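Long-range contacts in ATP grasp ligase (Microcystis aeruginosa MRC, PDB 5IG9), which probably uses ATP to activate carboxylates for ligation, as other ATP-grasp enzymes do, consistent with a role in cross-linking microviridin precursor peptides: residues 2-8 with 68-74; 11-17 with 300-306; 227-231 with 251-256. All coordinates share one frame; numbering follows the deposited sequence.

Contact 1. Residues 2-8 with 68-74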
loop_
_atom_site.group_PDB
_atom_site.type_symbol
_atom_site.label_atom_id
_atom_site.label_comp_id
_atom_site.label_asym_id
_atom_site.label_seq_id
_atom_site.Cartn_x
_atom_site.Cartn_y
_atom_site.Cartn_z
ATOM N N THR A 2 3.061 24.322 -11.194
ATOM C CA THR A 2 3.477 23.280 -12.129
ATOM C C THR A 2 2.823 21.960 -11.761
ATOM O O THR A 2 2.717 21.618 -10.584
ATOM C CB THR A 2 5.011 23.111 -12.148
ATOM O OG1 THR A 2 5.625 24.330 -12.581
ATOM C CG2 THR A 2 5.427 21.987 -13.088
ATOM N N VAL A 3 2.378 21.216 -12.767
ATOM C CA VAL A 3 1.738 19.925 -12.555
ATOM C C VAL A 3 2.805 18.840 -12.605
ATOM O O VAL A 3 3.491 18.675 -13.619
ATOM C CB VAL A 3 0.641 19.671 -13.597
ATOM C CG1 VAL A 3 0.159 18.231 -13.513
ATOM C CG2 VAL A 3 -0.516 20.637 -13.393
ATOM N N LEU A 4 2.953 18.106 -11.512
ATOM C CA LEU A 4 3.875 16.979 -11.464
ATOM C C LEU A 4 3.139 15.727 -11.922
ATOM O O LEU A 4 2.097 15.373 -11.360
ATOM C CB LEU A 4 4.440 16.791 -10.058
ATOM C CG LEU A 4 5.177 15.476 -9.802
ATOM C CD1 LEU A 4 6.421 15.344 -10.670
ATOM C CD2 LEU A 4 5.523 15.362 -8.335
ATOM N N ILE A 5 3.673 15.064 -12.940
ATOM C CA ILE A 5 3.035 13.895 -13.533
ATOM C C ILE A 5 3.882 12.681 -13.191
ATOM O O ILE A 5 5.008 12.533 -13.679
ATOM C CB ILE A 5 2.853 14.050 -15.047
ATOM C CG1 ILE A 5 1.813 15.131 -15.324
ATOM C CG2 ILE A 5 2.427 12.733 -15.668
ATOM C CD1 ILE A 5 1.664 15.485 -16.770
ATOM N N VAL A 6 3.330 11.805 -12.357
ATOM C CA VAL A 6 4.045 10.640 -11.848
ATOM C C VAL A 6 3.745 9.471 -12.781
ATOM O O VAL A 6 2.672 8.873 -12.722
ATOM C CB VAL A 6 3.648 10.329 -10.408
ATOM C CG1 VAL A 6 4.486 9.191 -9.862
ATOM C CG2 VAL A 6 3.796 11.572 -9.546
ATOM N N THR A 7 4.707 9.139 -13.641
ATOM C CA THR A 7 4.521 8.079 -14.623
ATOM C C THR A 7 5.791 7.249 -14.760
ATOM O O THR A 7 6.577 7.150 -13.814
ATOM C CB THR A 7 4.120 8.670 -15.979
ATOM O OG1 THR A 7 4.090 7.632 -16.964
ATOM C CG2 THR A 7 5.113 9.738 -16.411
ATOM N N PHE A 8 5.989 6.638 -15.927
ATOM C CA PHE A 8 7.227 5.935 -16.235
ATOM C C PHE A 8 7.502 6.089 -17.725
ATOM O O PHE A 8 6.662 6.578 -18.483
ATOM C CB PHE A 8 7.172 4.460 -15.797
ATOM C CG PHE A 8 6.265 3.592 -16.628
ATOM C CD1 PHE A 8 4.904 3.844 -16.707
ATOM C CD2 PHE A 8 6.772 2.491 -17.299
ATOM C CE1 PHE A 8 4.077 3.036 -17.462
ATOM C CE2 PHE A 8 5.949 1.677 -18.051
ATOM C CZ PHE A 8 4.601 1.951 -18.134
ATOM N N SER A 68 1.965 22.737 -8.207
ATOM C CA SER A 68 0.598 23.114 -7.876
ATOM C C SER A 68 -0.384 21.953 -7.970
ATOM O O SER A 68 -1.466 22.031 -7.378
ATOM C CB SER A 68 0.126 24.250 -8.794
ATOM O OG SER A 68 0.180 23.862 -10.157
ATOM N N ALA A 69 -0.037 20.888 -8.688
ATOM C CA ALA A 69 -0.906 19.729 -8.822
ATOM C C ALA A 69 -0.051 18.502 -9.096
ATOM O O ALA A 69 1.047 18.610 -9.650
ATOM C CB ALA A 69 -1.939 19.913 -9.938
ATOM N N VAL A 70 -0.568 17.337 -8.702
ATOM C CA VAL A 70 0.109 16.059 -8.894
ATOM C C VAL A 70 -0.855 15.089 -9.561
ATOM O O VAL A 70 -1.968 14.874 -9.068
ATOM C CB VAL A 70 0.617 15.465 -7.564
ATOM C CG1 VAL A 70 1.286 14.120 -7.813
ATOM C CG2 VAL A 70 1.574 16.421 -6.876
ATOM N N TRP A 71 -0.423 14.493 -10.668
ATOM C CA TRP A 71 -1.163 13.420 -11.323
ATOM C C TRP A 71 -0.523 12.096 -10.919
ATOM O O TRP A 71 0.538 11.725 -11.433
ATOM C CB TRP A 71 -1.168 13.589 -12.839
ATOM C CG TRP A 71 -2.127 12.662 -13.522
ATOM C CD1 TRP A 71 -3.187 12.016 -12.953
ATOM C CD2 TRP A 71 -2.110 12.269 -14.900
ATOM N NE1 TRP A 71 -3.833 11.250 -13.893
ATOM C CE2 TRP A 71 -3.190 11.387 -15.095
ATOM C CE3 TRP A 71 -1.287 12.580 -15.987
ATOM C CZ2 TRP A 71 -3.468 10.813 -16.333
ATOM C CZ3 TRP A 71 -1.565 12.009 -17.215
ATOM C CH2 TRP A 71 -2.645 11.135 -17.378
ATOM N N TYR A 72 -1.170 11.390 -9.994
ATOM C CA TYR A 72 -0.680 10.107 -9.489
ATOM C C TYR A 72 -1.057 9.035 -10.508
ATOM O O TYR A 72 -2.008 8.268 -10.340
ATOM C CB TYR A 72 -1.265 9.831 -8.107
ATOM C CG TYR A 72 -0.620 8.698 -7.347
ATOM C CD1 TYR A 72 0.756 8.651 -7.161
ATOM C CD2 TYR A 72 -1.391 7.687 -6.790
ATOM C CE1 TYR A 72 1.343 7.621 -6.457
ATOM C CE2 TYR A 72 -0.814 6.654 -6.085
ATOM C CZ TYR A 72 0.554 6.625 -5.919
ATOM O OH TYR A 72 1.135 5.595 -5.214
ATOM N N ARG A 73 -0.281 8.991 -11.590
ATOM C CA ARG A 73 -0.632 8.197 -12.777
ATOM C C ARG A 73 -0.041 6.790 -12.708
ATOM O O ARG A 73 -0.754 5.827 -12.413
ATOM C CB ARG A 73 -0.192 8.950 -14.038
ATOM C CG ARG A 73 -0.092 8.131 -15.315
ATOM C CD ARG A 73 -1.427 7.594 -15.781
ATOM N NE ARG A 73 -1.257 6.797 -16.990
ATOM C CZ ARG A 73 -2.233 6.123 -17.586
ATOM N NH1 ARG A 73 -3.461 6.147 -17.085
ATOM N NH2 ARG A 73 -1.977 5.426 -18.684
ATOM N N ARG A 74 1.262 6.657 -12.971
ATOM C CA ARG A 74 1.911 5.355 -13.044
ATOM C C ARG A 74 3.100 5.317 -12.101
ATOM O O ARG A 74 3.890 6.262 -12.044
ATOM C CB ARG A 74 2.357 5.032 -14.476
ATOM C CG ARG A 74 1.623 3.856 -15.099
ATOM C CD ARG A 74 0.205 3.764 -14.568
ATOM N NE ARG A 74 -0.716 3.200 -15.545
ATOM C CZ ARG A 74 -2.023 3.075 -15.347
ATOM N NH1 ARG A 74 -2.561 3.471 -14.202
ATOM N NH2 ARG A 74 -2.792 2.556 -16.292
#
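Val3, Leu4 and Ile5 lie in parallel register with Ala69, Val70 and Trp71, forming the central strand pair of the four-stranded, Rossmann-like parallel sheet of the pre-ATP-grasp domain. The firm bonds zigzag between the strands: Leu4 N to Ala69 O is 2.7 Å, Trp71 N to Leu4 O 2.8 Å, and Val6 N to Trp71 O 2.9 Å. Packing is closest on the sheet face that carries Val3, Ala69, Ile5 and Trp71, under helices 14-23 and 313-323. Here a chi1 of -69° turns Ile5 CG1 beside the backbone N and leaves CG2 opposite it, where Ile5 CG2 meets Trp71 CE3 at 3.7 Å. On the other face the side chains of the two strands stand slightly farther apart, Val6 CG2 reaching Val70 CG1 at 4.0 Å.

Both ends are more open to solvent and less regularly paired. At the start, Ser68 N gives a good bond to Thr2 O, but that from Ala69 N is weak. At the far end the parallel pairing lapses at Tyr72, the centre of an inverse gamma turn, while Arg74 stays close and its N takes Val6 O at 2.6 Å. Both guanidinium groups lead away to salt bridges with Glu300, Arg73 also reaching Asp11 and Arg74 the carbonyl of Val298. The stem of Arg74 runs alongside the partly exposed Phe8 ring, with Arg74 CG 3.5 Å from Phe8 CE1.

Contact 2. Residues 11-17 with 300-306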
loop_
_atom_site.group_PDB
_atom_site.type_symbol
_atom_site.label_atom_id
_atom_site.label_comp_id
_atom_site.label_asym_id
_atom_site.label_seq_id
_atom_site.Cartn_x
_atom_site.Cartn_y
_atom_site.Cartn_z
ATOM N N ASP A 11 5.212 4.546 -20.590
ATOM C CA ASP A 11 3.784 4.815 -20.553
ATOM C C ASP A 11 3.291 5.218 -21.939
ATOM O O ASP A 11 4.067 5.585 -22.826
ATOM C CB ASP A 11 3.461 5.910 -19.538
ATOM C CG ASP A 11 2.077 5.754 -18.934
ATOM O OD1 ASP A 11 1.277 4.960 -19.471
ATOM O OD2 ASP A 11 1.789 6.427 -17.922
ATOM N N ASN A 12 1.977 5.152 -22.115
ATOM C CA ASN A 12 1.377 5.244 -23.437
ATOM C C ASN A 12 1.072 6.705 -23.775
ATOM O O ASN A 12 1.637 7.628 -23.183
ATOM C CB ASN A 12 0.142 4.338 -23.507
ATOM C CG ASN A 12 -0.865 4.622 -22.405
ATOM O OD1 ASN A 12 -1.068 5.768 -22.010
ATOM N ND2 ASN A 12 -1.502 3.569 -21.904
ATOM N N GLU A 13 0.172 6.925 -24.731
ATOM C CA GLU A 13 -0.121 8.245 -25.270
ATOM C C GLU A 13 -0.981 9.093 -24.342
ATOM O O GLU A 13 -1.315 10.229 -24.700
ATOM C CB GLU A 13 -0.811 8.115 -26.633
ATOM C CG GLU A 13 -0.115 7.176 -27.618
ATOM C CD GLU A 13 -0.400 5.702 -27.348
ATOM O OE1 GLU A 13 -1.525 5.377 -26.910
ATOM O OE2 GLU A 13 0.507 4.869 -27.565
ATOM N N SER A 14 -1.353 8.576 -23.170
ATOM C CA SER A 14 -2.133 9.380 -22.237
ATOM C C SER A 14 -1.319 10.558 -21.717
ATOM O O SER A 14 -1.864 11.644 -21.485
ATOM C CB SER A 14 -2.613 8.512 -21.073
ATOM O OG SER A 14 -2.820 7.174 -21.489
ATOM N N ILE A 15 -0.013 10.365 -21.536
ATOM C CA ILE A 15 0.870 11.394 -20.992
ATOM C C ILE A 15 0.955 12.590 -21.938
ATOM O O ILE A 15 0.658 13.715 -21.508
ATOM C CB ILE A 15 2.265 10.823 -20.688
ATOM C CG1 ILE A 15 2.141 9.558 -19.846
ATOM C CG2 ILE A 15 3.110 11.857 -19.967
ATOM C CD1 ILE A 15 1.412 9.784 -18.549
ATOM N N PRO A 16 1.346 12.425 -23.212
ATOM C CA PRO A 16 1.405 13.605 -24.090
ATOM C C PRO A 16 0.050 14.241 -24.328
ATOM O O PRO A 16 -0.020 15.448 -24.590
ATOM C CB PRO A 16 2.006 13.050 -25.386
ATOM C CG PRO A 16 1.630 11.627 -25.388
ATOM C CD PRO A 16 1.706 11.199 -23.951
ATOM N N LEU A 17 -1.031 13.465 -24.243
ATOM C CA LEU A 17 -2.365 14.037 -24.386
ATOM C C LEU A 17 -2.665 15.025 -23.265
ATOM O O LEU A 17 -3.314 16.054 -23.490
ATOM C CB LEU A 17 -3.409 12.924 -24.408
ATOM C CG LEU A 17 -3.766 12.337 -25.770
ATOM C CD1 LEU A 17 -4.433 10.989 -25.591
ATOM C CD2 LEU A 17 -4.683 13.290 -26.518
ATOM N N GLU A 300 -6.936 2.680 -17.076
ATOM C CA GLU A 300 -6.628 3.341 -18.333
ATOM C C GLU A 300 -7.859 4.041 -18.898
ATOM O O GLU A 300 -8.990 3.828 -18.456
ATOM C CB GLU A 300 -6.085 2.333 -19.349
ATOM C CG GLU A 300 -4.648 1.911 -19.104
ATOM C CD GLU A 300 -3.655 2.976 -19.518
ATOM O OE1 GLU A 300 -4.089 4.021 -20.055
ATOM O OE2 GLU A 300 -2.441 2.769 -19.310
ATOM N N PHE A 301 -7.623 4.897 -19.887
ATOM C CA PHE A 301 -8.725 5.629 -20.493
ATOM C C PHE A 301 -8.422 5.950 -21.948
ATOM O O PHE A 301 -9.328 6.304 -22.705
ATOM C CB PHE A 301 -9.000 6.921 -19.704
ATOM C CG PHE A 301 -7.900 7.950 -19.809
ATOM C CD1 PHE A 301 -7.912 8.895 -20.823
ATOM C CD2 PHE A 301 -6.876 7.997 -18.874
ATOM C CE1 PHE A 301 -6.916 9.850 -20.921
ATOM C CE2 PHE A 301 -5.875 8.957 -18.963
ATOM C CZ PHE A 301 -5.894 9.884 -19.988
ATOM N N PHE A 302 -7.149 5.830 -22.339
ATOM C CA PHE A 302 -6.737 6.288 -23.660
ATOM C C PHE A 302 -7.446 5.530 -24.775
ATOM O O PHE A 302 -7.692 6.098 -25.845
ATOM C CB PHE A 302 -5.216 6.168 -23.798
ATOM C CG PHE A 302 -4.747 4.804 -24.204
ATOM C CD1 PHE A 302 -4.658 3.781 -23.280
ATOM C CD2 PHE A 302 -4.392 4.549 -25.517
ATOM C CE1 PHE A 302 -4.230 2.524 -23.661
ATOM C CE2 PHE A 302 -3.965 3.301 -25.903
ATOM C CZ PHE A 302 -3.882 2.285 -24.976
ATOM N N TRP A 303 -7.790 4.258 -24.554
ATOM C CA TRP A 303 -8.429 3.498 -25.621
ATOM C C TRP A 303 -9.896 3.855 -25.799
ATOM O O TRP A 303 -10.522 3.362 -26.743
ATOM C CB TRP A 303 -8.276 1.995 -25.376
ATOM C CG TRP A 303 -8.676 1.540 -24.009
ATOM C CD1 TRP A 303 -7.881 1.476 -22.904
ATOM C CD2 TRP A 303 -9.966 1.064 -23.603
ATOM N NE1 TRP A 303 -8.595 1.001 -21.833
ATOM C CE2 TRP A 303 -9.877 0.737 -22.236
ATOM C CE3 TRP A 303 -11.187 0.884 -24.262
ATOM C CZ2 TRP A 303 -10.962 0.244 -21.514
ATOM C CZ3 TRP A 303 -12.264 0.393 -23.544
ATOM C CH2 TRP A 303 -12.144 0.081 -22.184
ATOM N N LEU A 304 -10.455 4.684 -24.920
ATOM C CA LEU A 304 -11.776 5.264 -25.121
ATOM C C LEU A 304 -11.716 6.651 -25.740
ATOM O O LEU A 304 -12.762 7.190 -26.121
ATOM C CB LEU A 304 -12.534 5.338 -23.793
ATOM C CG LEU A 304 -13.128 4.040 -23.250
ATOM C CD1 LEU A 304 -13.884 4.319 -21.967
ATOM C CD2 LEU A 304 -14.043 3.405 -24.283
ATOM N N GLU A 305 -10.524 7.240 -25.841
ATOM C CA GLU A 305 -10.326 8.554 -26.437
ATOM C C GLU A 305 -9.748 8.481 -27.845
ATOM O O GLU A 305 -10.256 9.143 -28.755
ATOM C CB GLU A 305 -9.418 9.407 -25.544
ATOM C CG GLU A 305 -9.118 10.788 -26.106
ATOM C CD GLU A 305 -8.700 11.766 -25.029
ATOM O OE1 GLU A 305 -8.381 11.313 -23.910
ATOM O OE2 GLU A 305 -8.700 12.987 -25.294
ATOM N N LEU A 306 -8.685 7.701 -28.051
ATOM C CA LEU A 306 -8.110 7.574 -29.385
ATOM C C LEU A 306 -8.918 6.648 -30.281
ATOM O O LEU A 306 -8.707 6.637 -31.499
ATOM C CB LEU A 306 -6.668 7.071 -29.298
ATOM C CG LEU A 306 -5.701 7.972 -28.531
ATOM C CD1 LEU A 306 -4.276 7.467 -28.681
ATOM C CD2 LEU A 306 -5.826 9.412 -29.009
#
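Asn12 faces Glu300 and Phe302 together, and its amide does three jobs at once. ND2 donates to the Glu300 carboxylate, at 2.9 Å to OE2 and through a weak second bond at 3.2 Å to OE1. It meets OE2 from above the carboxylate plane rather than within it, the amide and carboxylate being turned 59° apart. OD1 looks the other way and accepts from Ser14 N at 3.1 Å, a capping bond at the start of helix 14-23. The amide, meanwhile, leans over one face of the Phe302 ring, toward its rim, its plane 38° from the ring's, with Asn12 ND2 3.4 Å from Phe302 CE1. What allows this is a chi1 of 54°, which tucks Asn12 CG between its own backbone N and carbonyl carbon.

Phe302 points toward residues 12-14, its CB 3.5 Å from Ser14 OG. Glu13, its chain folded at chi2, brings OE1 obliquely to 3.3 Å from Phe302 CD2. Ser14 CB rests near Phe301 CZ at 3.7 Å. Farther out, Leu17 and Leu306 slide past each other in opposite directions, Leu17 CD1 to Leu306 CD2 at 4.0 Å.

Glu300 is also bridged by Arg73 and Arg74, and Arg73 holds Asp11 as well. The two carboxylates, whose nearest oxygens are Asp11 OD1 and Glu300 OE2, thus share arginine counter-charge that would be expected to offset their mutual repulsion. The chemistry implies a polar joint, in which one neutral amide joins two arginines in holding the Glu300 carboxylate and also caps a helix, tying the pre-ATP-grasp domain to the C-terminal part of the chain.

Contact 3. Residues 227-231 with 251-256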
loop_
_atom_site.group_PDB
_atom_site.type_symbol
_atom_site.label_atom_id
_atom_site.label_comp_id
_atom_site.label_asym_id
_atom_site.label_seq_id
_atom_site.Cartn_x
_atom_site.Cartn_y
_atom_site.Cartn_z
ATOM N N THR A 227 -19.523 7.222 -19.923
ATOM C CA THR A 227 -19.996 5.845 -19.935
ATOM C C THR A 227 -19.934 5.290 -21.349
ATOM O O THR A 227 -20.485 5.888 -22.280
ATOM C CB THR A 227 -21.425 5.747 -19.399
ATOM O OG1 THR A 227 -21.477 6.284 -18.074
ATOM C CG2 THR A 227 -21.874 4.294 -19.365
ATOM N N ALA A 228 -19.280 4.142 -21.499
ATOM C CA ALA A 228 -19.160 3.456 -22.776
ATOM C C ALA A 228 -19.626 2.014 -22.630
ATOM O O ALA A 228 -19.360 1.365 -21.614
ATOM C CB ALA A 228 -17.718 3.500 -23.288
ATOM N N ALA A 229 -20.320 1.512 -23.649
ATOM C CA ALA A 229 -20.874 0.166 -23.628
ATOM C C ALA A 229 -20.454 -0.592 -24.878
ATOM O O ALA A 229 -20.184 0.003 -25.923
ATOM C CB ALA A 229 -22.402 0.186 -23.532
ATOM N N ILE A 230 -20.403 -1.915 -24.758
ATOM C CA ILE A 230 -20.095 -2.791 -25.880
ATOM C C ILE A 230 -20.892 -4.076 -25.717
ATOM O O ILE A 230 -21.035 -4.601 -24.606
ATOM C CB ILE A 230 -18.582 -3.079 -25.987
ATOM C CG1 ILE A 230 -18.268 -3.888 -27.246
ATOM C CG2 ILE A 230 -18.071 -3.813 -24.756
ATOM C CD1 ILE A 230 -16.788 -4.088 -27.477
ATOM N N ASN A 231 -21.432 -4.571 -26.828
ATOM C CA ASN A 231 -22.185 -5.820 -26.837
ATOM C C ASN A 231 -21.202 -6.977 -26.927
ATOM O O ASN A 231 -20.591 -7.205 -27.976
ATOM C CB ASN A 231 -23.171 -5.835 -27.999
ATOM C CG ASN A 231 -24.108 -7.025 -27.956
ATOM O OD1 ASN A 231 -23.678 -8.173 -27.835
ATOM N ND2 ASN A 231 -25.403 -6.753 -28.054
ATOM N N GLN A 251 -18.435 -5.247 -33.686
ATOM C CA GLN A 251 -18.923 -4.397 -32.610
ATOM C C GLN A 251 -17.793 -3.497 -32.132
ATOM O O GLN A 251 -16.613 -3.776 -32.356
ATOM C CB GLN A 251 -19.468 -5.228 -31.441
ATOM C CG GLN A 251 -20.685 -4.623 -30.765
ATOM C CD GLN A 251 -21.985 -5.167 -31.322
ATOM O OE1 GLN A 251 -22.059 -6.325 -31.734
ATOM N NE2 GLN A 251 -23.018 -4.334 -31.341
ATOM N N GLN A 252 -18.170 -2.408 -31.466
ATOM C CA GLN A 252 -17.198 -1.480 -30.903
ATOM C C GLN A 252 -17.876 -0.691 -29.793
ATOM O O GLN A 252 -19.099 -0.726 -29.639
ATOM C CB GLN A 252 -16.616 -0.556 -31.975
ATOM C CG GLN A 252 -17.628 0.382 -32.606
ATOM C CD GLN A 252 -17.057 1.141 -33.788
ATOM O OE1 GLN A 252 -16.334 0.578 -34.611
ATOM N NE2 GLN A 252 -17.372 2.428 -33.875
ATOM N N TRP A 253 -17.064 0.022 -29.014
ATOM C CA TRP A 253 -17.582 0.744 -27.860
ATOM C C TRP A 253 -18.414 1.940 -28.303
ATOM O O TRP A 253 -18.049 2.662 -29.234
ATOM C CB TRP A 253 -16.436 1.202 -26.954
ATOM C CG TRP A 253 -15.724 0.074 -26.266
ATOM C CD1 TRP A 253 -14.678 -0.653 -26.753
ATOM C CD2 TRP A 253 -16.007 -0.457 -24.963
ATOM N NE1 TRP A 253 -14.293 -1.603 -25.838
ATOM C CE2 TRP A 253 -15.095 -1.505 -24.732
ATOM C CE3 TRP A 253 -16.945 -0.153 -23.972
ATOM C CZ2 TRP A 253 -15.091 -2.244 -23.552
ATOM C CZ3 TRP A 253 -16.940 -0.888 -22.803
ATOM C CH2 TRP A 253 -16.019 -1.920 -22.601
ATOM N N GLN A 254 -19.548 2.163 -27.648
ATOM C CA GLN A 254 -20.408 3.287 -28.015
ATOM C C GLN A 254 -20.957 3.998 -26.786
ATOM O O GLN A 254 -21.123 3.383 -25.732
ATOM C CB GLN A 254 -21.558 2.811 -28.904
ATOM C CG GLN A 254 -22.342 1.641 -28.332
ATOM C CD GLN A 254 -23.839 1.875 -28.356
ATOM O OE1 GLN A 254 -24.490 1.707 -29.387
ATOM N NE2 GLN A 254 -24.395 2.265 -27.214
ATOM N N PRO A 255 -21.239 5.292 -26.915
ATOM C CA PRO A 255 -21.773 6.039 -25.771
ATOM C C PRO A 255 -22.979 5.326 -25.182
ATOM O O PRO A 255 -23.699 4.602 -25.873
ATOM C CB PRO A 255 -22.160 7.393 -26.377
ATOM C CG PRO A 255 -21.343 7.508 -27.617
ATOM C CD PRO A 255 -21.213 6.107 -28.142
ATOM N N TYR A 256 -23.196 5.539 -23.887
ATOM C CA TYR A 256 -24.285 4.887 -23.176
ATOM C C TYR A 256 -24.745 5.808 -22.057
ATOM O O TYR A 256 -23.924 6.472 -21.420
ATOM C CB TYR A 256 -23.846 3.525 -22.621
ATOM C CG TYR A 256 -24.952 2.680 -22.020
ATOM C CD1 TYR A 256 -25.358 2.866 -20.703
ATOM C CD2 TYR A 256 -25.575 1.684 -22.761
ATOM C CE1 TYR A 256 -26.362 2.094 -20.149
ATOM C CE2 TYR A 256 -26.578 0.908 -22.214
ATOM C CZ TYR A 256 -26.966 1.117 -20.908
ATOM O OH TYR A 256 -27.964 0.347 -20.358
#
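Ile230 CG2 sits squarely over the six-membered ring of Trp253, 3.5 Å from its centroid and 10° off the ring normal, a clear CH-pi contact. A chi1 of -68° swings the indole back across residues 227-231, where Ile230 CD1 approaches the pyrrole side of the ring system at 3.9 Å from Trp253 NE1. At the indole's edge lies Ala228, its O near the plane and its CB 3.8 Å from Trp253 CE3. An alanine in place of Trp253 would remove the indole, and Ile230 CG2 would probably lose its aromatic cover, Ala228 CB its neighbour at the ring edge, and Trp303 the ring it meets.

The backbones run antiparallel. Ala229 and Gln254 form a hydrogen-bonded pair, Ala229 N to Gln254 O at 2.9 Å and Gln254 N to Ala229 O at 2.8 Å, whereas Tyr256 N reaches Thr227 O only weakly. Tyr256, on the other side of the strand from the indole, brings CD2 to 3.6 Å from Ala229 CB and sends its hydroxyl on to Tyr290. Strand 254-255 lies at the edge of the antiparallel sheet within this chain, beside strand 224-231, with strand 214-221 next in order and Trp303 of helix 302-305 against the indole.

Contacts 1 and 2 have centres about 15 Å apart and interlock along the chain: strand 3-7 is followed by helix 14-23, and residues 68-74 come long before 300-306 close contact 2. They meet directly where Arg73 and Arg74 bridge to Glu300. Contact 3, nested within the loop closed by contact 2, lies about 18 Å from it, centre to centre, and touches it through Trp253 with Trp303 and Ala228 with Leu304. Contacts 1 and 3 stay separate, their nearest atoms about 15 Å apart. Contact 2 stands between the N-terminal parallel sheet and the antiparallel sheet of residues 214-296, joining residues near the two ends of the chain.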